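Binding domain (Hc) of Paraclostridial Mosquitocidal Protein 1 (Paraclostridium bifermentans, PDB 6HOX) forms the receptor-binding part of a botulinum-like neurotoxin that targets Anopheles mosquitoes, and probably directs the toxin to host nerve cells. Local coordinates at residues Gly368-Ile373 with Ile385-Met390; Thr348-Ser353 with Met390-Leu395; Lys356-Val361 with Leu412-Trp417. All coordinates share one frame; numbering follows the deposited sequence.

From the N terminus, the chain leaves strand 345-348 and runs through 348-353 and then 356-361, the two arms of the loop that leads to strand 361-363. It continues into the hairpin of strands 369-373 and 384-388, which interaction 1 closes over an 11-residue connection. The turn after that hairpin, 390-395, folds back on 348-353 in interaction 2. Interaction 3 brings strand 409-415 to 356-361 and crosses interaction 2, because their segments alternate along the chain; interaction 1 is nested inside the loops closed by both. Arg392 O and Ser414 OG join interactions 2 and 3, while Ile387 N and Gly394 O join 1 and 2.

Interaction 1. Residues Gly368-Ile373 with Ile385-Met390; sequences GDLKLI and IRIFEM
Leu370 and Ile387 meet side by side on the buried face of a beta hairpin, their branches pointing the same way and CD1 of Leu370 only 3.4 Å from CD1 of Ile387, tighter than a usual van der Waals contact. Ile387 reaches over because its chain bends at chi2 (-59°), which swings CD1 toward the leucine. CG of Leu370 also rests on CG2 of Ile385, and Leu372 lies alongside CG1 of that same isoleucine. Leu349 and Met360 from the neighbouring loop close on Ile387, and Val337 touches Leu370.

The backbones between these faces are antiparallel, and two hydrogen-bonded pairs hold them: Asp369 N and O with Phe388 O and N, and Lys371 N and O with Arg386 O and N. The shortest joins Arg386 N to Lys371 O at 2.8 Å. Where the hairpin strand begins, Gly368 CA sits 3.2 Å from Phe388 O, a close approach of the two backbones.

On the other face Lys371 runs obliquely past Phe388. Its CB lies at the ring's edge, in plane, and the chain, bent at chi3, brings Lys371 CE to 3.7 Å from Phe388 CE2. Beside it CD1 of Ile373 touches CB of Arg386, whose extended chain then leads off. At the polar end a water donates to Asp369 OD1 and, weakly, to Phe388 O, whereas Asp369 OD2 forms a salt bridge with Arg366, outside the two strands.

The hairpin thus has two chemically distinct faces: branched aliphatics turned into the C-terminal receptor-binding region, and a partly exposed face where the methylenes of a lysine pack on an aromatic ring and a water and Arg366 hold the aspartate carboxylate.

Interaction 2. Residues Thr348-Ser353 with Met390-Leu395; sequences TLPMYS and MYRNGL
Arg392 pushes its guanidinium group between Leu349 and Tyr352 to reach the backbone of Pro350. Arg392 NH2 donates to Pro350 O at 2.6 Å, arriving nearly in line with the C=O bond (171°), though the bond is bent at the donor hydrogen and the oxygen is tilted from the guanidinium plane. NH1 adds a weak second bond to the same oxygen. CB of Leu349 lies over the centre of one guanidinium face and CD1 of Tyr352 over the opposite one, 3.7 Å above the plane. The tyrosine ring stands almost perpendicular to the group, their planes 86° apart, with Arg392 NE at the ring's edge. A bend at chi3 (-68°) turns the arginine head toward the proline carbonyl, while Arg392 CB stays behind, 3.8 Å from Leu349 CD1.

Farther out, Tyr391 sets its CD2 over a face of the Tyr352 ring, 3.4 Å from Tyr352 CG, an oblique meeting of aromatics. Met390 CB lies over the other face of Tyr391.

Beyond the two segments, Glu389 OE2 forms a salt bridge with Arg392 NH2, and Glu357 O accepts a bond from Arg392 NH1.

The contact pins the loop between strands 345-348 and 361-363 to the turn between strands 384-388 and 394-398, in the C-terminal receptor-binding region. One charged head gathers the carbonyls of Pro350 and Glu357, and weakly that of Ile355, together with the carboxylate of Glu389. Leu349 and Tyr352, on opposite faces, limit how the planar group can turn, and the carboxylate probably compensates its charge within this buried setting.

Interaction 3. Residues Lys356-Val361 with Leu412-Trp417; sequences KERYMV and LYSSGW
Arg358 lies along the end of strand 409-415, and Ser414 O is met all the way down its side chain. CB starts 3.4 Å from that oxygen and also approaches the edge of the Tyr413 ring; CG passes at 3.6 Å from Ser414 O, and CD comes to 3.3 Å from it. The chain stays extended from CG to NE, and chi4 (-87°) then turns the guanidinium so that Ser414 O lies at its edge, in plane. There NH1 donates to Ser414 O at 2.9 Å, although it stands above the carbonyl plane and not on a lone pair. NH1 also donates to Asn393 O. Gly416 N lies 3.3 Å from Arg358 NH1, but both are donors and make no bond.

The backbone behind is gripped twice: Ser414 N gives to Arg358 O, and Met360 N to Leu412 O at 2.9 Å. Between these bonds Tyr359 and Tyr413 make a single bridge, with Tyr359 CD1 against Tyr413 CB. On the inner side Met360 CG packs on Leu412 CB, and the bent Met360 chain leads on toward Leu396 and Ile387.

Such an isolated bridge ties a loop to a strand edge just before Ser415 N-caps the helix that follows, a local tie within the beta-trefoil-type subdomain of clostridial neurotoxin binding regions.

Interaction 1. Residues Gly368-Ile373 with Ile385-Met390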
loop_
_atom_site.group_PDB
_atom_site.type_symbol
_atom_site.label_atom_id
_atom_site.label_comp_id
_atom_site.label_asym_id
_atom_site.label_seq_id
_atom_site.Cartn_x
_atom_site.Cartn_y
_atom_site.Cartn_z
ATOM N N GLY A 368 -9.539 -29.143 11.556
ATOM C CA GLY A 368 -10.392 -27.977 11.512
ATOM C C GLY A 368 -10.173 -27.220 10.218
ATOM O O GLY A 368 -9.491 -27.725 9.326
ATOM N N ASP A 369 -10.769 -26.022 10.122
ATOM C CA ASP A 369 -10.699 -25.196 8.928
ATOM C C ASP A 369 -10.191 -23.808 9.321
ATOM O O ASP A 369 -10.457 -23.341 10.415
ATOM C CB ASP A 369 -12.059 -25.105 8.230
ATOM C CG ASP A 369 -12.595 -26.461 7.798
ATOM O OD1 ASP A 369 -13.224 -27.135 8.630
ATOM O OD2 ASP A 369 -12.337 -26.850 6.648
ATOM N N LEU A 370 -9.403 -23.219 8.417
ATOM C CA LEU A 370 -8.988 -21.833 8.442
ATOM C C LEU A 370 -9.780 -21.098 7.369
ATOM O O LEU A 370 -9.920 -21.594 6.254
ATOM C CB LEU A 370 -7.492 -21.716 8.144
ATOM C CG LEU A 370 -6.572 -21.671 9.352
ATOM C CD1 LEU A 370 -6.854 -22.846 10.259
ATOM C CD2 LEU A 370 -5.110 -21.635 8.916
ATOM N N LYS A 371 -10.251 -19.904 7.732
ATOM C CA LYS A 371 -10.906 -18.997 6.827
ATOM C C LYS A 371 -10.198 -17.640 6.915
ATOM O O LYS A 371 -9.984 -17.122 8.003
ATOM C CB LYS A 371 -12.386 -18.903 7.201
ATOM C CG LYS A 371 -13.284 -18.307 6.129
ATOM C CD LYS A 371 -14.741 -18.287 6.524
ATOM C CE LYS A 371 -15.406 -19.633 6.316
ATOM N NZ LYS A 371 -16.712 -19.482 5.634
ATOM N N LEU A 372 -9.804 -17.096 5.762
ATOM C CA LEU A 372 -9.264 -15.756 5.706
ATOM C C LEU A 372 -10.432 -14.789 5.486
ATOM O O LEU A 372 -11.184 -14.898 4.507
ATOM C CB LEU A 372 -8.203 -15.658 4.602
ATOM C CG LEU A 372 -6.792 -16.102 5.010
ATOM C CD1 LEU A 372 -6.747 -17.583 5.321
ATOM C CD2 LEU A 372 -5.762 -15.781 3.934
ATOM N N ILE A 373 -10.570 -13.851 6.421
ATOM C CA ILE A 373 -11.714 -12.950 6.485
ATOM C C ILE A 373 -11.220 -11.504 6.597
ATOM O O ILE A 373 -10.058 -11.226 6.898
ATOM C CB ILE A 373 -12.645 -13.295 7.668
ATOM C CG1 ILE A 373 -11.940 -13.058 9.002
ATOM C CG2 ILE A 373 -13.177 -14.715 7.522
ATOM C CD1 ILE A 373 -12.742 -13.433 10.215
ATOM N N ILE A 385 -7.836 -14.209 10.519
ATOM C CA ILE A 385 -7.892 -15.617 10.205
ATOM C C ILE A 385 -8.737 -16.313 11.269
ATOM O O ILE A 385 -8.403 -16.267 12.451
ATOM C CB ILE A 385 -6.485 -16.232 10.080
ATOM C CG1 ILE A 385 -5.677 -15.562 8.962
ATOM C CG2 ILE A 385 -6.583 -17.742 9.886
ATOM C CD1 ILE A 385 -4.292 -16.143 8.762
ATOM N N ARG A 386 -9.845 -16.911 10.811
ATOM C CA ARG A 386 -10.810 -17.552 11.663
ATOM C C ARG A 386 -10.544 -19.056 11.655
ATOM O O ARG A 386 -10.493 -19.679 10.584
ATOM C CB ARG A 386 -12.241 -17.245 11.216
ATOM C CG ARG A 386 -13.308 -17.808 12.148
ATOM C CD ARG A 386 -14.656 -17.128 12.028
ATOM N NE ARG A 386 -15.692 -17.741 12.862
ATOM C CZ ARG A 386 -16.965 -17.318 12.927
ATOM N NH1 ARG A 386 -17.359 -16.275 12.209
ATOM N NH2 ARG A 386 -17.835 -17.935 13.722
ATOM N N ILE A 387 -10.400 -19.600 12.871
ATOM C CA ILE A 387 -10.199 -21.013 13.145
ATOM C C ILE A 387 -11.568 -21.614 13.486
ATOM O O ILE A 387 -12.235 -21.134 14.413
ATOM C CB ILE A 387 -9.225 -21.221 14.330
ATOM C CG1 ILE A 387 -7.912 -20.441 14.192
ATOM C CG2 ILE A 387 -8.993 -22.703 14.579
ATOM C CD1 ILE A 387 -7.129 -20.773 12.959
ATOM N N PHE A 388 -11.954 -22.653 12.741
ATOM C CA PHE A 388 -13.174 -23.430 12.956
ATOM C C PHE A 388 -12.759 -24.821 13.412
ATOM O O PHE A 388 -12.166 -25.558 12.633
ATOM C CB PHE A 388 -13.993 -23.610 11.674
ATOM C CG PHE A 388 -14.648 -22.348 11.190
ATOM C CD1 PHE A 388 -15.898 -21.978 11.658
ATOM C CD2 PHE A 388 -13.998 -21.514 10.294
ATOM C CE1 PHE A 388 -16.489 -20.800 11.238
ATOM C CE2 PHE A 388 -14.595 -20.336 9.876
ATOM C CZ PHE A 388 -15.839 -19.982 10.347
ATOM N N GLU A 389 -13.061 -25.148 14.669
ATOM C CA GLU A 389 -12.644 -26.419 15.246
ATOM C C GLU A 389 -13.635 -26.774 16.350
ATOM O O GLU A 389 -14.186 -25.898 17.010
ATOM C CB GLU A 389 -11.204 -26.330 15.763
ATOM C CG GLU A 389 -10.562 -27.679 16.051
ATOM C CD GLU A 389 -10.581 -28.193 17.486
ATOM O OE1 GLU A 389 -10.861 -27.414 18.430
ATOM O OE2 GLU A 389 -10.273 -29.386 17.659
ATOM N N MET A 390 -13.832 -28.076 16.542
ATOM C CA MET A 390 -14.899 -28.567 17.397
ATOM C C MET A 390 -14.903 -27.828 18.742
ATOM O O MET A 390 -15.933 -27.332 19.161
ATOM C CB MET A 390 -14.767 -30.072 17.632
ATOM C CG MET A 390 -16.109 -30.733 17.837
ATOM S SD MET A 390 -16.052 -32.470 17.397
ATOM C CE MET A 390 -17.782 -32.900 17.603
HETATM O O HOH W 1 -14.312 -27.606 10.924
#

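Interaction 2. Residues Thr348-Ser353 with Met390-Leu395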
loop_
_atom_site.group_PDB
_atom_site.type_symbol
_atom_site.label_atom_id
_atom_site.label_comp_id
_atom_site.label_asym_id
_atom_site.label_seq_id
_atom_site.Cartn_x
_atom_site.Cartn_y
_atom_site.Cartn_z
ATOM N N THR A 348 -2.319 -25.624 12.021
ATOM C CA THR A 348 -3.548 -26.250 12.509
ATOM C C THR A 348 -3.484 -26.365 14.035
ATOM O O THR A 348 -2.526 -25.929 14.661
ATOM C CB THR A 348 -3.777 -27.584 11.780
ATOM O OG1 THR A 348 -5.115 -28.014 12.039
ATOM C CG2 THR A 348 -2.780 -28.653 12.179
ATOM N N LEU A 349 -4.548 -26.904 14.624
ATOM C CA LEU A 349 -4.554 -27.225 16.032
ATOM C C LEU A 349 -4.164 -28.685 16.179
ATOM O O LEU A 349 -4.393 -29.501 15.280
ATOM C CB LEU A 349 -5.935 -26.961 16.647
ATOM C CG LEU A 349 -6.274 -25.490 16.892
ATOM C CD1 LEU A 349 -7.772 -25.280 16.999
ATOM C CD2 LEU A 349 -5.579 -24.971 18.125
ATOM N N PRO A 350 -3.586 -29.060 17.337
ATOM C CA PRO A 350 -3.334 -30.466 17.627
ATOM C C PRO A 350 -4.647 -31.145 18.044
ATOM O O PRO A 350 -5.623 -30.475 18.455
ATOM C CB PRO A 350 -2.327 -30.386 18.776
ATOM C CG PRO A 350 -2.751 -29.139 19.532
ATOM C CD PRO A 350 -3.246 -28.179 18.465
ATOM N N MET A 351 -4.651 -32.474 17.933
ATOM C CA MET A 351 -5.736 -33.323 18.349
ATOM C C MET A 351 -6.089 -33.031 19.804
ATOM O O MET A 351 -5.223 -33.100 20.668
ATOM C CB MET A 351 -5.298 -34.781 18.212
ATOM C CG MET A 351 -6.300 -35.777 18.716
ATOM S SD MET A 351 -5.674 -37.448 18.444
ATOM C CE MET A 351 -6.115 -37.649 16.715
ATOM N N TYR A 352 -7.371 -32.743 20.051
ATOM C CA TYR A 352 -7.866 -32.240 21.337
ATOM C C TYR A 352 -7.551 -33.194 22.506
ATOM O O TYR A 352 -7.301 -32.749 23.644
ATOM C CB TYR A 352 -9.381 -32.024 21.281
ATOM C CG TYR A 352 -9.932 -31.400 22.535
ATOM C CD1 TYR A 352 -9.775 -30.046 22.782
ATOM C CD2 TYR A 352 -10.574 -32.165 23.494
ATOM C CE1 TYR A 352 -10.264 -29.459 23.936
ATOM C CE2 TYR A 352 -11.070 -31.593 24.654
ATOM C CZ TYR A 352 -10.913 -30.237 24.877
ATOM O OH TYR A 352 -11.397 -29.673 26.020
ATOM N N SER A 353 -7.638 -34.497 22.234
ATOM C CA SER A 353 -7.417 -35.560 23.230
ATOM C C SER A 353 -5.974 -35.527 23.751
ATOM O O SER A 353 -5.718 -35.857 24.911
ATOM C CB SER A 353 -7.752 -36.915 22.639
ATOM O OG SER A 353 -6.913 -37.202 21.524
ATOM N N MET A 390 -13.832 -28.076 16.542
ATOM C CA MET A 390 -14.899 -28.567 17.397
ATOM C C MET A 390 -14.903 -27.828 18.742
ATOM O O MET A 390 -15.933 -27.332 19.161
ATOM C CB MET A 390 -14.767 -30.072 17.632
ATOM C CG MET A 390 -16.109 -30.733 17.837
ATOM S SD MET A 390 -16.052 -32.470 17.397
ATOM C CE MET A 390 -17.782 -32.900 17.603
ATOM N N TYR A 391 -13.743 -27.718 19.393
ATOM C CA TYR A 391 -13.691 -27.186 20.750
ATOM C C TYR A 391 -13.004 -25.823 20.833
ATOM O O TYR A 391 -13.072 -25.223 21.871
ATOM C CB TYR A 391 -12.952 -28.155 21.674
ATOM C CG TYR A 391 -13.514 -29.550 21.628
ATOM C CD1 TYR A 391 -14.768 -29.833 22.151
ATOM C CD2 TYR A 391 -12.811 -30.573 21.017
ATOM C CE1 TYR A 391 -15.299 -31.114 22.086
ATOM C CE2 TYR A 391 -13.325 -31.855 20.949
ATOM C CZ TYR A 391 -14.574 -32.126 21.479
ATOM O OH TYR A 391 -15.065 -33.392 21.389
ATOM N N ARG A 392 -12.329 -25.363 19.772
ATOM C CA ARG A 392 -11.415 -24.222 19.897
ATOM C C ARG A 392 -11.603 -23.231 18.738
ATOM O O ARG A 392 -10.640 -22.711 18.180
ATOM C CB ARG A 392 -9.977 -24.730 19.998
ATOM C CG ARG A 392 -9.681 -25.500 21.283
ATOM C CD ARG A 392 -8.425 -26.350 21.181
ATOM N NE ARG A 392 -8.577 -27.469 20.260
ATOM C CZ ARG A 392 -7.662 -28.422 20.085
ATOM N NH1 ARG A 392 -6.523 -28.370 20.757
ATOM N NH2 ARG A 392 -7.885 -29.419 19.250
ATOM N N ASN A 393 -12.861 -22.915 18.430
ATOM C CA ASN A 393 -13.176 -21.833 17.493
ATOM C C ASN A 393 -12.539 -20.550 18.010
ATOM O O ASN A 393 -12.562 -20.313 19.203
ATOM C CB ASN A 393 -14.675 -21.596 17.363
ATOM C CG ASN A 393 -15.385 -22.748 16.698
ATOM O OD1 ASN A 393 -14.865 -23.353 15.769
ATOM N ND2 ASN A 393 -16.574 -23.054 17.180
ATOM N N GLY A 394 -11.973 -19.747 17.107
ATOM C CA GLY A 394 -11.398 -18.452 17.498
ATOM C C GLY A 394 -10.814 -17.687 16.321
ATOM O O GLY A 394 -10.908 -18.108 15.184
ATOM N N LEU A 395 -10.231 -16.526 16.628
ATOM C CA LEU A 395 -9.426 -15.774 15.681
ATOM C C LEU A 395 -7.965 -16.057 16.005
ATOM O O LEU A 395 -7.573 -16.129 17.182
ATOM C CB LEU A 395 -9.711 -14.270 15.786
ATOM C CG LEU A 395 -11.118 -13.830 15.397
ATOM C CD1 LEU A 395 -11.312 -12.329 15.610
ATOM C CD2 LEU A 395 -11.423 -14.192 13.958
#

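Interaction 3. Residues Lys356-Val361 with Leu412-Trp417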
loop_
_atom_site.group_PDB
_atom_site.type_symbol
_atom_site.label_atom_id
_atom_site.label_comp_id
_atom_site.label_asym_id
_atom_site.label_seq_id
_atom_site.Cartn_x
_atom_site.Cartn_y
_atom_site.Cartn_z
ATOM N N LYS A 356 -5.247 -30.129 24.575
ATOM C CA LYS A 356 -6.551 -29.507 24.586
ATOM C C LYS A 356 -6.435 -27.977 24.471
ATOM O O LYS A 356 -7.456 -27.317 24.298
ATOM C CB LYS A 356 -7.296 -29.897 25.867
ATOM N N GLU A 357 -5.213 -27.430 24.585
ATOM C CA GLU A 357 -4.966 -25.979 24.576
ATOM C C GLU A 357 -5.164 -25.423 23.159
ATOM O O GLU A 357 -5.241 -26.163 22.185
ATOM C CB GLU A 357 -3.555 -25.647 25.072
ATOM C CG GLU A 357 -3.428 -25.633 26.588
ATOM C CD GLU A 357 -3.499 -27.004 27.239
ATOM O OE1 GLU A 357 -2.989 -27.990 26.634
ATOM O OE2 GLU A 357 -4.074 -27.090 28.343
ATOM N N ARG A 358 -5.197 -24.091 23.063
ATOM C CA ARG A 358 -5.580 -23.398 21.833
ATOM C C ARG A 358 -4.353 -22.976 21.009
ATOM O O ARG A 358 -4.503 -22.259 19.994
ATOM C CB ARG A 358 -6.447 -22.196 22.221
ATOM C CG ARG A 358 -7.835 -22.584 22.711
ATOM C CD ARG A 358 -8.605 -21.423 23.318
ATOM N NE ARG A 358 -10.025 -21.726 23.395
ATOM C CZ ARG A 358 -10.918 -21.511 22.426
ATOM N NH1 ARG A 358 -10.553 -20.968 21.277
ATOM N NH2 ARG A 358 -12.189 -21.825 22.624
ATOM N N TYR A 359 -3.156 -23.421 21.416
ATOM C CA TYR A 359 -1.921 -23.125 20.692
ATOM C C TYR A 359 -1.906 -23.868 19.359
ATOM O O TYR A 359 -2.268 -25.058 19.270
ATOM C CB TYR A 359 -0.679 -23.486 21.515
ATOM C CG TYR A 359 -0.567 -22.694 22.784
ATOM C CD1 TYR A 359 -0.290 -21.336 22.761
ATOM C CD2 TYR A 359 -0.796 -23.283 24.014
ATOM C CE1 TYR A 359 -0.238 -20.589 23.925
ATOM C CE2 TYR A 359 -0.733 -22.551 25.192
ATOM C CZ TYR A 359 -0.450 -21.202 25.148
ATOM O OH TYR A 359 -0.389 -20.483 26.307
ATOM N N MET A 360 -1.453 -23.162 18.318
ATOM C CA MET A 360 -1.371 -23.736 16.994
ATOM C C MET A 360 -0.057 -24.505 16.885
ATOM O O MET A 360 0.913 -24.124 17.518
ATOM C CB MET A 360 -1.420 -22.664 15.900
ATOM C CG MET A 360 -2.605 -21.719 16.012
ATOM S SD MET A 360 -4.231 -22.514 15.860
ATOM C CE MET A 360 -4.255 -22.949 14.126
ATOM N N VAL A 361 -0.062 -25.543 16.043
ATOM C CA VAL A 361 1.074 -26.347 15.719
ATOM C C VAL A 361 1.170 -26.422 14.193
ATOM O O VAL A 361 0.275 -25.939 13.497
ATOM C CB VAL A 361 0.952 -27.756 16.352
ATOM C CG1 VAL A 361 0.911 -27.682 17.871
ATOM C CG2 VAL A 361 -0.264 -28.508 15.824
ATOM N N LEU A 412 1.411 -18.757 18.482
ATOM C CA LEU A 412 0.138 -18.502 17.803
ATOM C C LEU A 412 -0.948 -19.324 18.513
ATOM O O LEU A 412 -0.676 -20.449 18.956
ATOM C CB LEU A 412 0.252 -18.889 16.325
ATOM C CG LEU A 412 0.888 -17.866 15.385
ATOM C CD1 LEU A 412 2.300 -17.529 15.813
ATOM C CD2 LEU A 412 0.890 -18.399 13.960
ATOM N N TYR A 413 -2.156 -18.757 18.641
ATOM C CA TYR A 413 -3.271 -19.479 19.260
ATOM C C TYR A 413 -4.617 -19.034 18.673
ATOM O O TYR A 413 -4.754 -17.943 18.071
ATOM C CB TYR A 413 -3.205 -19.352 20.789
ATOM C CG TYR A 413 -3.826 -18.111 21.369
ATOM C CD1 TYR A 413 -3.205 -16.874 21.231
ATOM C CD2 TYR A 413 -5.027 -18.164 22.060
ATOM C CE1 TYR A 413 -3.781 -15.715 21.729
ATOM C CE2 TYR A 413 -5.611 -17.016 22.575
ATOM C CZ TYR A 413 -4.981 -15.791 22.414
ATOM O OH TYR A 413 -5.521 -14.654 22.940
ATOM N N SER A 414 -5.617 -19.911 18.836
ATOM C CA SER A 414 -6.999 -19.636 18.463
ATOM C C SER A 414 -7.753 -18.988 19.632
ATOM O O SER A 414 -8.083 -19.676 20.585
ATOM C CB SER A 414 -7.679 -20.884 18.019
ATOM O OG SER A 414 -9.040 -20.618 17.753
ATOM N N SER A 415 -8.042 -17.681 19.533
ATOM C CA SER A 415 -8.713 -16.922 20.612
ATOM C C SER A 415 -10.231 -16.943 20.416
ATOM O O SER A 415 -10.760 -16.276 19.526
ATOM C CB SER A 415 -8.235 -15.486 20.718
ATOM O OG SER A 415 -9.024 -14.762 21.677
ATOM N N GLY A 416 -10.908 -17.713 21.275
ATOM C CA GLY A 416 -12.363 -17.733 21.362
ATOM C C GLY A 416 -12.891 -16.409 21.878
ATOM O O GLY A 416 -13.886 -15.921 21.385
ATOM N N TRP A 417 -12.174 -15.801 22.834
ATOM C CA TRP A 417 -12.574 -14.508 23.411
ATOM C C TRP A 417 -12.589 -13.409 22.334
ATOM O O TRP A 417 -13.523 -12.641 22.255
ATOM C CB TRP A 417 -11.670 -14.108 24.579
ATOM C CG TRP A 417 -12.123 -12.834 25.219
ATOM C CD1 TRP A 417 -11.577 -11.596 25.071
ATOM C CD2 TRP A 417 -13.254 -12.673 26.083
ATOM N NE1 TRP A 417 -12.302 -10.675 25.773
ATOM C CE2 TRP A 417 -13.339 -11.302 26.402
ATOM C CE3 TRP A 417 -14.225 -13.544 26.588
ATOM C CZ2 TRP A 417 -14.339 -10.785 27.222
ATOM C CZ3 TRP A 417 -15.219 -13.032 27.392
ATOM C CH2 TRP A 417 -15.267 -11.671 27.713
#